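Local atomic coordinates of hypothetical protein (Clostridium sporogenes ATCC 15579, PDB entry 4QRK), a protein that is of unknown function but may take part in cell adhesion, and folds as a right-handed beta-helix of the DUF2154 family. Residues L27-K35 with L86-L97; E54-K62 with L72-K80. All blocks are in the same frame, centred on the assembly; numbering follows the deposited sequence.

Interaction 1: residues L27-K35 with L86-L97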
loop_
_atom_site.group_PDB
_atom_site.type_symbol
_atom_site.label_atom_id
_atom_site.label_comp_id
_atom_site.label_asym_id
_atom_site.label_seq_id
_atom_site.Cartn_x
_atom_site.Cartn_y
_atom_site.Cartn_z
ATOM N N LEU A 27 -4.716 -0.744 9.456
ATOM C CA LEU A 27 -3.299 -1.076 9.440
ATOM C C LEU A 27 -2.515 0.197 9.179
ATOM O O LEU A 27 -2.799 0.957 8.235
ATOM C CB LEU A 27 -3.006 -2.130 8.374
ATOM C CG LEU A 27 -1.555 -2.569 8.154
ATOM C CD1 LEU A 27 -1.041 -3.217 9.376
ATOM C CD2 LEU A 27 -1.417 -3.526 6.954
ATOM N N ASN A 28 -1.555 0.462 10.056
ATOM C CA ASN A 28 -0.753 1.658 9.933
ATOM C C ASN A 28 0.700 1.249 9.953
ATOM O O ASN A 28 1.173 0.660 10.923
ATOM C CB ASN A 28 -1.124 2.668 11.030
ATOM C CG ASN A 28 -0.276 3.949 10.959
ATOM O OD1 ASN A 28 0.007 4.449 9.884
ATOM N ND2 ASN A 28 0.127 4.467 12.109
ATOM N N LEU A 29 1.396 1.497 8.842
ATOM C CA LEU A 29 2.780 1.032 8.667
ATOM C C LEU A 29 3.757 2.220 8.518
ATOM O O LEU A 29 3.542 3.135 7.720
ATOM C CB LEU A 29 2.892 0.109 7.451
ATOM C CG LEU A 29 2.061 -1.174 7.454
ATOM C CD1 LEU A 29 2.149 -1.968 6.157
ATOM C CD2 LEU A 29 2.453 -2.116 8.571
ATOM N N ASN A 30 4.807 2.223 9.326
ATOM C CA ASN A 30 5.857 3.248 9.235
ATOM C C ASN A 30 7.159 2.583 8.978
ATOM O O ASN A 30 7.653 1.879 9.840
ATOM C CB ASN A 30 5.961 4.041 10.523
ATOM C CG ASN A 30 4.669 4.661 10.880
ATOM O OD1 ASN A 30 4.193 5.529 10.167
ATOM N ND2 ASN A 30 4.063 4.209 11.967
ATOM N N PHE A 31 7.706 2.798 7.790
ATOM C CA PHE A 31 8.774 1.956 7.309
ATOM C C PHE A 31 9.827 2.893 6.786
ATOM O O PHE A 31 9.547 3.691 5.909
ATOM C CB PHE A 31 8.199 1.105 6.192
ATOM C CG PHE A 31 9.139 0.045 5.658
ATOM C CD1 PHE A 31 9.249 -1.176 6.292
ATOM C CD2 PHE A 31 9.861 0.253 4.477
ATOM C CE1 PHE A 31 10.083 -2.171 5.786
ATOM C CE2 PHE A 31 10.697 -0.735 3.963
ATOM C CZ PHE A 31 10.793 -1.959 4.611
ATOM N N GLY A 32 11.024 2.826 7.341
ATOM C CA GLY A 32 12.075 3.756 6.992
ATOM C C GLY A 32 12.767 3.412 5.696
ATOM O O GLY A 32 12.839 4.244 4.797
ATOM N N VAL A 33 13.313 2.199 5.597
ATOM C CA VAL A 33 14.109 1.839 4.429
ATOM C C VAL A 33 14.019 0.348 4.172
ATOM O O VAL A 33 13.938 -0.449 5.106
ATOM C CB VAL A 33 15.605 2.310 4.533
ATOM C CG1 VAL A 33 16.283 1.726 5.742
ATOM C CG2 VAL A 33 16.356 1.885 3.331
ATOM N N GLY A 34 13.954 -0.025 2.902
ATOM C CA GLY A 34 14.017 -1.418 2.509
ATOM C C GLY A 34 12.885 -1.878 1.605
ATOM O O GLY A 34 12.427 -1.165 0.710
ATOM N N LYS A 35 12.458 -3.119 1.817
ATOM C CA LYS A 35 11.467 -3.763 0.948
ATOM C C LYS A 35 10.263 -4.175 1.788
ATOM O O LYS A 35 10.380 -4.846 2.815
ATOM C CB LYS A 35 12.072 -4.976 0.249
ATOM C CG LYS A 35 13.215 -4.631 -0.723
ATOM C CD LYS A 35 13.917 -5.885 -1.207
ATOM C CE LYS A 35 14.819 -5.625 -2.409
ATOM N NZ LYS A 35 16.064 -4.875 -2.048
ATOM N N LEU A 86 23.795 1.667 2.879
ATOM C CA LEU A 86 22.834 0.570 2.657
ATOM C C LEU A 86 23.427 -0.748 2.177
ATOM O O LEU A 86 22.815 -1.781 2.380
ATOM C CB LEU A 86 21.777 1.028 1.672
ATOM C CG LEU A 86 20.971 2.247 2.127
ATOM C CD1 LEU A 86 19.980 2.640 1.030
ATOM C CD2 LEU A 86 20.271 1.946 3.430
ATOM N N ASN A 87 24.610 -0.722 1.541
ATOM C CA ASN A 87 25.187 -1.957 1.019
ATOM C C ASN A 87 25.369 -2.997 2.103
ATOM O O ASN A 87 25.893 -2.708 3.197
ATOM C CB ASN A 87 26.517 -1.694 0.342
ATOM C CG ASN A 87 26.382 -0.694 -0.759
ATOM O OD1 ASN A 87 26.226 0.496 -0.489
ATOM N ND2 ASN A 87 26.358 -1.168 -2.008
ATOM N N ASN A 88 24.911 -4.200 1.784
ATOM C CA ASN A 88 25.058 -5.342 2.676
ATOM C C ASN A 88 24.178 -5.244 3.922
ATOM O O ASN A 88 24.402 -5.970 4.884
ATOM C CB ASN A 88 26.516 -5.540 3.070
ATOM C CG ASN A 88 27.428 -5.681 1.862
ATOM O OD1 ASN A 88 27.133 -6.444 0.935
ATOM N ND2 ASN A 88 28.524 -4.924 1.849
ATOM N N LYS A 89 23.181 -4.357 3.906
ATOM C CA LYS A 89 22.202 -4.346 4.981
ATOM C C LYS A 89 20.906 -4.876 4.393
ATOM O O LYS A 89 20.754 -4.955 3.188
ATOM C CB LYS A 89 22.020 -2.940 5.555
ATOM C CG LYS A 89 23.280 -2.364 6.181
ATOM C CD LYS A 89 22.939 -1.192 7.053
ATOM C CE LYS A 89 24.086 -0.765 7.949
ATOM N NZ LYS A 89 25.261 -0.332 7.195
ATOM N N ARG A 90 19.984 -5.271 5.256
ATOM C CA ARG A 90 18.715 -5.855 4.846
ATOM C C ARG A 90 17.621 -5.427 5.786
ATOM O O ARG A 90 17.788 -5.473 7.011
ATOM C CB ARG A 90 18.771 -7.378 4.920
ATOM C CG ARG A 90 18.784 -8.035 3.600
ATOM C CD ARG A 90 18.628 -9.521 3.759
ATOM N NE ARG A 90 17.351 -9.970 3.239
ATOM C CZ ARG A 90 16.936 -11.234 3.292
ATOM N NH1 ARG A 90 17.699 -12.172 3.842
ATOM N NH2 ARG A 90 15.764 -11.555 2.792
ATOM N N ASN A 91 16.512 -5.013 5.209
ATOM C CA ASN A 91 15.298 -4.735 5.962
ATOM C C ASN A 91 14.101 -5.063 5.108
ATOM O O ASN A 91 13.756 -4.344 4.151
ATOM C CB ASN A 91 15.218 -3.269 6.392
ATOM C CG ASN A 91 14.153 -3.056 7.448
ATOM O OD1 ASN A 91 14.215 -3.658 8.519
ATOM N ND2 ASN A 91 13.184 -2.201 7.165
ATOM N N GLU A 92 13.436 -6.145 5.460
ATOM C CA GLU A 92 12.340 -6.662 4.654
ATOM C C GLU A 92 11.157 -7.068 5.541
ATOM O O GLU A 92 11.323 -7.771 6.542
ATOM C CB GLU A 92 12.833 -7.842 3.796
ATOM C CG GLU A 92 11.824 -8.393 2.777
ATOM C CD GLU A 92 12.356 -9.649 2.045
ATOM O OE1 GLU A 92 13.091 -9.486 1.053
ATOM O OE2 GLU A 92 12.070 -10.793 2.478
ATOM N N TRP A 93 9.965 -6.608 5.144
ATOM C CA TRP A 93 8.732 -6.964 5.798
ATOM C C TRP A 93 7.832 -7.650 4.773
ATOM O O TRP A 93 7.493 -7.101 3.707
ATOM C CB TRP A 93 7.993 -5.735 6.351
ATOM C CG TRP A 93 8.668 -4.963 7.453
ATOM C CD1 TRP A 93 9.928 -5.147 7.980
ATOM C CD2 TRP A 93 8.110 -3.829 8.119
ATOM N NE1 TRP A 93 10.167 -4.199 8.959
ATOM C CE2 TRP A 93 9.077 -3.361 9.038
ATOM C CE3 TRP A 93 6.881 -3.168 8.022
ATOM C CZ2 TRP A 93 8.841 -2.268 9.874
ATOM C CZ3 TRP A 93 6.659 -2.071 8.835
ATOM C CH2 TRP A 93 7.636 -1.631 9.749
ATOM N N ASN A 94 7.436 -8.856 5.102
ATOM C CA ASN A 94 6.548 -9.615 4.225
ATOM C C ASN A 94 5.296 -9.932 4.979
ATOM O O ASN A 94 5.336 -10.685 5.935
ATOM C CB ASN A 94 7.246 -10.900 3.806
ATOM C CG ASN A 94 8.555 -10.637 3.128
ATOM O OD1 ASN A 94 8.575 -10.143 2.024
ATOM N ND2 ASN A 94 9.655 -10.916 3.806
ATOM N N ILE A 95 4.197 -9.302 4.587
ATOM C CA ILE A 95 2.970 -9.308 5.365
ATOM C C ILE A 95 1.821 -10.001 4.631
ATOM O O ILE A 95 1.581 -9.704 3.454
ATOM C CB ILE A 95 2.574 -7.848 5.702
ATOM C CG1 ILE A 95 3.644 -7.251 6.650
ATOM C CG2 ILE A 95 1.174 -7.779 6.324
ATOM C CD1 ILE A 95 3.452 -5.786 6.911
ATOM N N ASN A 96 1.145 -10.937 5.307
ATOM C CA ASN A 96 -0.063 -11.560 4.757
ATOM C C ASN A 96 -1.264 -11.045 5.544
ATOM O O ASN A 96 -1.254 -11.062 6.795
ATOM C CB ASN A 96 -0.101 -13.116 4.833
ATOM C CG ASN A 96 1.060 -13.826 4.162
ATOM O OD1 ASN A 96 1.509 -14.872 4.674
ATOM N ND2 ASN A 96 1.531 -13.331 3.031
ATOM N N LEU A 97 -2.307 -10.626 4.832
ATOM C CA LEU A 97 -3.485 -10.032 5.452
ATOM C C LEU A 97 -4.757 -10.864 5.229
ATOM O O LEU A 97 -4.912 -11.551 4.216
ATOM C CB LEU A 97 -3.749 -8.630 4.860
ATOM C CG LEU A 97 -2.730 -7.532 5.206
ATOM C CD1 LEU A 97 -3.180 -6.215 4.571
ATOM C CD2 LEU A 97 -2.584 -7.411 6.701
#
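Phe31 turns the edge of its ring into the face of Trp93 in a T-shaped pair. The two planes stand at 82°, and CD1 of Phe31 lies over the centre of the indole, 3.4 Å from CD2 of Trp93. With CG anti to the backbone N (chi1 -174°), the phenyl extends across the gap, and the two side chains pass each other in opposite directions. Phe50 of strand 46-52 makes a further edge-to-face pair with the indole.

The rings belong to two sheets that face each other across the interior of the right-handed beta-helix, strand 27-32 in one and strand 91-97 in the other, with axes 9.4 Å apart. Farther along this gap the aliphatic residues meet. Leu29 and Ile95 point at each other tip to tip, CD1 of Leu29 lying 4.1 Å from CD1 of Ile95, and Leu27 CD2 meets Leu97 CD1 at 4.0 Å. Branched chains suit this interior, filling the space between sheets without asking for polar partners.

Beyond Phe31 the chain turns a corner at Val33 and Gly34 and joins the sheet of strand 91-97. Gly34 fits here because, at its backbone angles, a CB would be jammed against the carbonyl of Val33 and would also run into Asn91 O. Lys35 then pairs in parallel with Glu92: its N gives a hydrogen bond to Asn91 O (2.9 Å), and Trp93 N gives one to Lys35 O (2.9 Å). At the corner, ND2 of the buried Asn91 bonds to Val33 O at 2.8 Å, the acceptor tilted 19° from the amide plane.

The chemistry is thus divided: apolar and aromatic packing joins the facing sheets, whereas at the corner hydrogen bonds take over, two between backbones and one from the Asn91 amide to Val33 O.

Interaction 2: residues E54-K62 with L72-K80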
loop_
_atom_site.group_PDB
_atom_site.type_symbol
_atom_site.label_atom_id
_atom_site.label_comp_id
_atom_site.label_asym_id
_atom_site.label_seq_id
_atom_site.Cartn_x
_atom_site.Cartn_y
_atom_site.Cartn_z
ATOM N N GLU A 54 20.068 -4.840 11.195
ATOM C CA GLU A 54 20.508 -3.887 12.196
ATOM C C GLU A 54 19.509 -3.973 13.331
ATOM O O GLU A 54 18.304 -3.831 13.110
ATOM C CB GLU A 54 20.510 -2.459 11.624
ATOM C CG GLU A 54 21.159 -2.338 10.276
ATOM C CD GLU A 54 22.547 -2.949 10.249
ATOM O OE1 GLU A 54 23.398 -2.562 11.067
ATOM O OE2 GLU A 54 22.779 -3.845 9.416
ATOM N N ASN A 55 20.005 -4.190 14.547
ATOM C CA ASN A 55 19.127 -4.350 15.700
ATOM C C ASN A 55 18.259 -3.147 15.927
ATOM O O ASN A 55 17.137 -3.269 16.389
ATOM C CB ASN A 55 19.932 -4.705 16.975
ATOM C CG ASN A 55 20.500 -6.089 16.911
ATOM O OD1 ASN A 55 19.960 -6.957 16.218
ATOM N ND2 ASN A 55 21.600 -6.315 17.607
ATOM N N GLU A 56 18.752 -1.980 15.559
ATOM C CA GLU A 56 17.969 -0.757 15.688
ATOM C C GLU A 56 16.730 -0.728 14.787
ATOM O O GLU A 56 15.869 0.122 14.947
ATOM C CB GLU A 56 18.841 0.453 15.341
ATOM C CG GLU A 56 20.275 0.365 15.872
ATOM C CD GLU A 56 21.241 -0.212 14.850
ATOM O OE1 GLU A 56 21.416 0.431 13.790
ATOM O OE2 GLU A 56 21.810 -1.302 15.096
ATOM N N TRP A 57 16.654 -1.611 13.801
ATOM C CA TRP A 57 15.518 -1.601 12.868
ATOM C C TRP A 57 14.383 -2.544 13.312
ATOM O O TRP A 57 13.348 -2.628 12.632
ATOM C CB TRP A 57 15.985 -1.997 11.475
ATOM C CG TRP A 57 16.869 -0.991 10.815
ATOM C CD1 TRP A 57 17.132 0.289 11.221
ATOM C CD2 TRP A 57 17.612 -1.184 9.594
ATOM N NE1 TRP A 57 17.983 0.906 10.311
ATOM C CE2 TRP A 57 18.286 0.022 9.313
ATOM C CE3 TRP A 57 17.769 -2.258 8.717
ATOM C CZ2 TRP A 57 19.086 0.177 8.190
ATOM C CZ3 TRP A 57 18.561 -2.094 7.593
ATOM C CH2 TRP A 57 19.211 -0.897 7.347
ATOM N N LYS A 58 14.592 -3.215 14.451
ATOM C CA LYS A 58 13.645 -4.172 15.021
ATOM C C LYS A 58 12.258 -3.598 14.953
ATOM O O LYS A 58 12.009 -2.533 15.515
ATOM C CB LYS A 58 13.984 -4.460 16.484
ATOM C CG LYS A 58 13.108 -5.553 17.092
ATOM C CD LYS A 58 13.410 -5.854 18.600
ATOM C CE LYS A 58 12.220 -6.577 19.236
ATOM N NZ LYS A 58 12.040 -7.966 18.753
ATOM N N PRO A 59 11.342 -4.277 14.250
ATOM C CA PRO A 59 10.016 -3.672 14.122
ATOM C C PRO A 59 9.277 -3.656 15.459
ATOM O O PRO A 59 9.439 -4.565 16.305
ATOM C CB PRO A 59 9.275 -4.598 13.134
ATOM C CG PRO A 59 10.209 -5.619 12.715
ATOM C CD PRO A 59 11.426 -5.596 13.603
ATOM N N GLU A 60 8.495 -2.604 15.650
ATOM C CA GLU A 60 7.649 -2.432 16.855
ATOM C C GLU A 60 6.161 -2.615 16.453
ATOM O O GLU A 60 5.632 -1.904 15.571
ATOM C CB GLU A 60 7.866 -1.015 17.463
ATOM C CG GLU A 60 9.354 -0.596 17.781
ATOM C CD GLU A 60 9.642 0.940 17.676
ATOM O OE1 GLU A 60 9.587 1.512 16.563
ATOM O OE2 GLU A 60 9.963 1.584 18.695
ATOM N N ILE A 61 5.478 -3.552 17.072
ATOM C CA ILE A 61 4.079 -3.781 16.761
ATOM C C ILE A 61 3.192 -3.357 17.923
ATOM O O ILE A 61 3.489 -3.631 19.063
ATOM C CB ILE A 61 3.765 -5.238 16.487
ATOM C CG1 ILE A 61 4.547 -5.730 15.270
ATOM C CG2 ILE A 61 2.258 -5.422 16.249
ATOM C CD1 ILE A 61 3.746 -6.684 14.358
ATOM N N LYS A 62 2.102 -2.684 17.598
ATOM C CA LYS A 62 1.105 -2.308 18.569
ATOM C C LYS A 62 -0.239 -2.726 18.026
ATOM O O LYS A 62 -0.551 -2.430 16.881
ATOM C CB LYS A 62 1.137 -0.797 18.790
ATOM C CG LYS A 62 0.032 -0.304 19.723
ATOM C CD LYS A 62 0.173 1.177 20.035
ATOM C CE LYS A 62 -1.136 1.765 20.507
ATOM N NZ LYS A 62 -1.012 3.223 20.807
ATOM N N LEU A 72 -3.857 -1.723 14.164
ATOM C CA LEU A 72 -2.598 -2.450 14.073
ATOM C C LEU A 72 -1.548 -1.527 13.501
ATOM O O LEU A 72 -1.646 -1.082 12.353
ATOM C CB LEU A 72 -2.745 -3.693 13.200
ATOM C CG LEU A 72 -1.532 -4.609 12.922
ATOM C CD1 LEU A 72 -0.721 -4.971 14.138
ATOM C CD2 LEU A 72 -2.035 -5.845 12.277
ATOM N N GLU A 73 -0.522 -1.282 14.294
ATOM C CA GLU A 73 0.535 -0.418 13.863
ATOM C C GLU A 73 1.863 -1.156 13.856
ATOM O O GLU A 73 2.238 -1.812 14.817
ATOM C CB GLU A 73 0.625 0.789 14.781
ATOM C CG GLU A 73 1.711 1.745 14.361
ATOM C CD GLU A 73 1.688 3.004 15.183
ATOM O OE1 GLU A 73 2.038 2.948 16.392
ATOM O OE2 GLU A 73 1.286 4.037 14.614
ATOM N N ILE A 74 2.601 -1.007 12.778
ATOM C CA ILE A 74 3.914 -1.631 12.692
ATOM C C ILE A 74 4.881 -0.545 12.280
ATOM O O ILE A 74 4.694 0.104 11.242
ATOM C CB ILE A 74 3.938 -2.753 11.676
ATOM C CG1 ILE A 74 2.673 -3.608 11.797
ATOM C CG2 ILE A 74 5.249 -3.562 11.844
ATOM C CD1 ILE A 74 2.685 -4.859 10.964
ATOM N N SER A 75 5.916 -0.344 13.087
ATOM C CA SER A 75 6.876 0.724 12.849
ATOM C C SER A 75 8.323 0.276 12.941
ATOM O O SER A 75 8.674 -0.476 13.846
ATOM C CB SER A 75 6.609 1.858 13.835
ATOM O OG SER A 75 5.304 2.344 13.623
ATOM N N GLN A 76 9.138 0.702 11.953
ATOM C CA GLN A 76 10.605 0.528 11.981
ATOM C C GLN A 76 11.087 1.671 12.847
ATOM O O GLN A 76 10.743 2.825 12.556
ATOM C CB GLN A 76 11.238 0.687 10.578
ATOM C CG GLN A 76 12.735 0.272 10.483
ATOM C CD GLN A 76 13.342 0.586 9.080
ATOM O OE1 GLN A 76 12.632 0.955 8.166
ATOM N NE2 GLN A 76 14.640 0.429 8.932
ATOM N N PRO A 77 11.851 1.389 13.918
ATOM C CA PRO A 77 12.352 2.514 14.715
ATOM C C PRO A 77 13.063 3.533 13.812
ATOM O O PRO A 77 13.956 3.181 13.000
ATOM C CB PRO A 77 13.379 1.868 15.669
ATOM C CG PRO A 77 12.983 0.381 15.761
ATOM C CD PRO A 77 12.406 0.094 14.355
ATOM N N GLY A 78 12.633 4.787 13.934
ATOM C CA GLY A 78 13.281 5.863 13.227
ATOM C C GLY A 78 14.749 5.869 13.593
ATOM O O GLY A 78 15.122 5.720 14.767
ATOM N N LEU A 79 15.588 5.979 12.573
ATOM C CA LEU A 79 16.940 6.446 12.788
ATOM C C LEU A 79 16.895 7.910 12.374
ATOM O O LEU A 79 16.777 8.219 11.192
ATOM C CB LEU A 79 17.968 5.645 11.978
ATOM C CG LEU A 79 18.236 4.176 12.349
ATOM C CD1 LEU A 79 19.307 3.617 11.428
ATOM C CD2 LEU A 79 18.667 4.017 13.802
ATOM N N LYS A 80 16.920 8.798 13.367
ATOM C CA LYS A 80 16.904 10.241 13.132
ATOM C C LYS A 80 18.113 10.596 12.274
ATOM O O LYS A 80 18.058 11.504 11.445
ATOM C CB LYS A 80 16.939 11.003 14.462
HETATM O O HOH W 1 4.268 0.455 16.220
#
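The indole of Trp57 is covered on both faces: NE2 of Gln76 sits 3.2 Å above one, offset toward the rim, and CG of Glu54 lies against the opposite one. The Gln76 amide stands nearly upright on the ring, their planes 87° apart, with NE2 the atom set against the aromatic surface. Its other end, OE1, accepts a hydrogen bond from Val33 N. At the indole edge lies the less well ordered Leu79.

This tryptophan flanks the open end of an antiparallel beta hairpin, strands 60-66 and 69-75, at one margin of a beta-helix sheet. Glu60 with Ser75 and Lys62 with Glu73 are hydrogen-bonded pairs. Glu60 N to Ser75 O measures 2.8 Å, and Glu73 N meets Lys62 O at 2.8 Å.

Between them Ile61 and Ile74 form a non-hydrogen-bonded pair, side by side and pointing the same way, with their CD1 atoms 4.0 Å apart. With CG2 anti to the backbone N, Ile61 also sets this methyl 3.7 Å from CD1 of Leu72. Beta-branched isoleucines suit such extended backbone, and with Leu72 they make the apolar face; Glu60, Lys62, Glu73 and Ser75 line the other. There Ser75 OG is hydrogen-bonded to Asn30 ND2, and a water donates a hydrogen bond to Glu60 O at 2.8 Å.

In the fold
Interactions 1 and 2 lie with their centres about 9 Å apart and share a sheet, in which strand 24-32 runs parallel to strand 69-75 of the hairpin. Their backbones join directly, Asn28 N lying 2.8 Å from Leu72 O. At the corner of interaction 1, Gln76 OE1 lies 2.6 Å from Gly32 N, a probable but weak hydrogen bond, and only packs against ND2 of Asn91, at 3.4 Å. Ile74 touches both Leu29 and Trp93, so the hairpin's apolar face continues the packing between the sheets. In sequence, the hairpin contact falls wholly between residues 35 and 86, and strand 91-98 is the next strand after it.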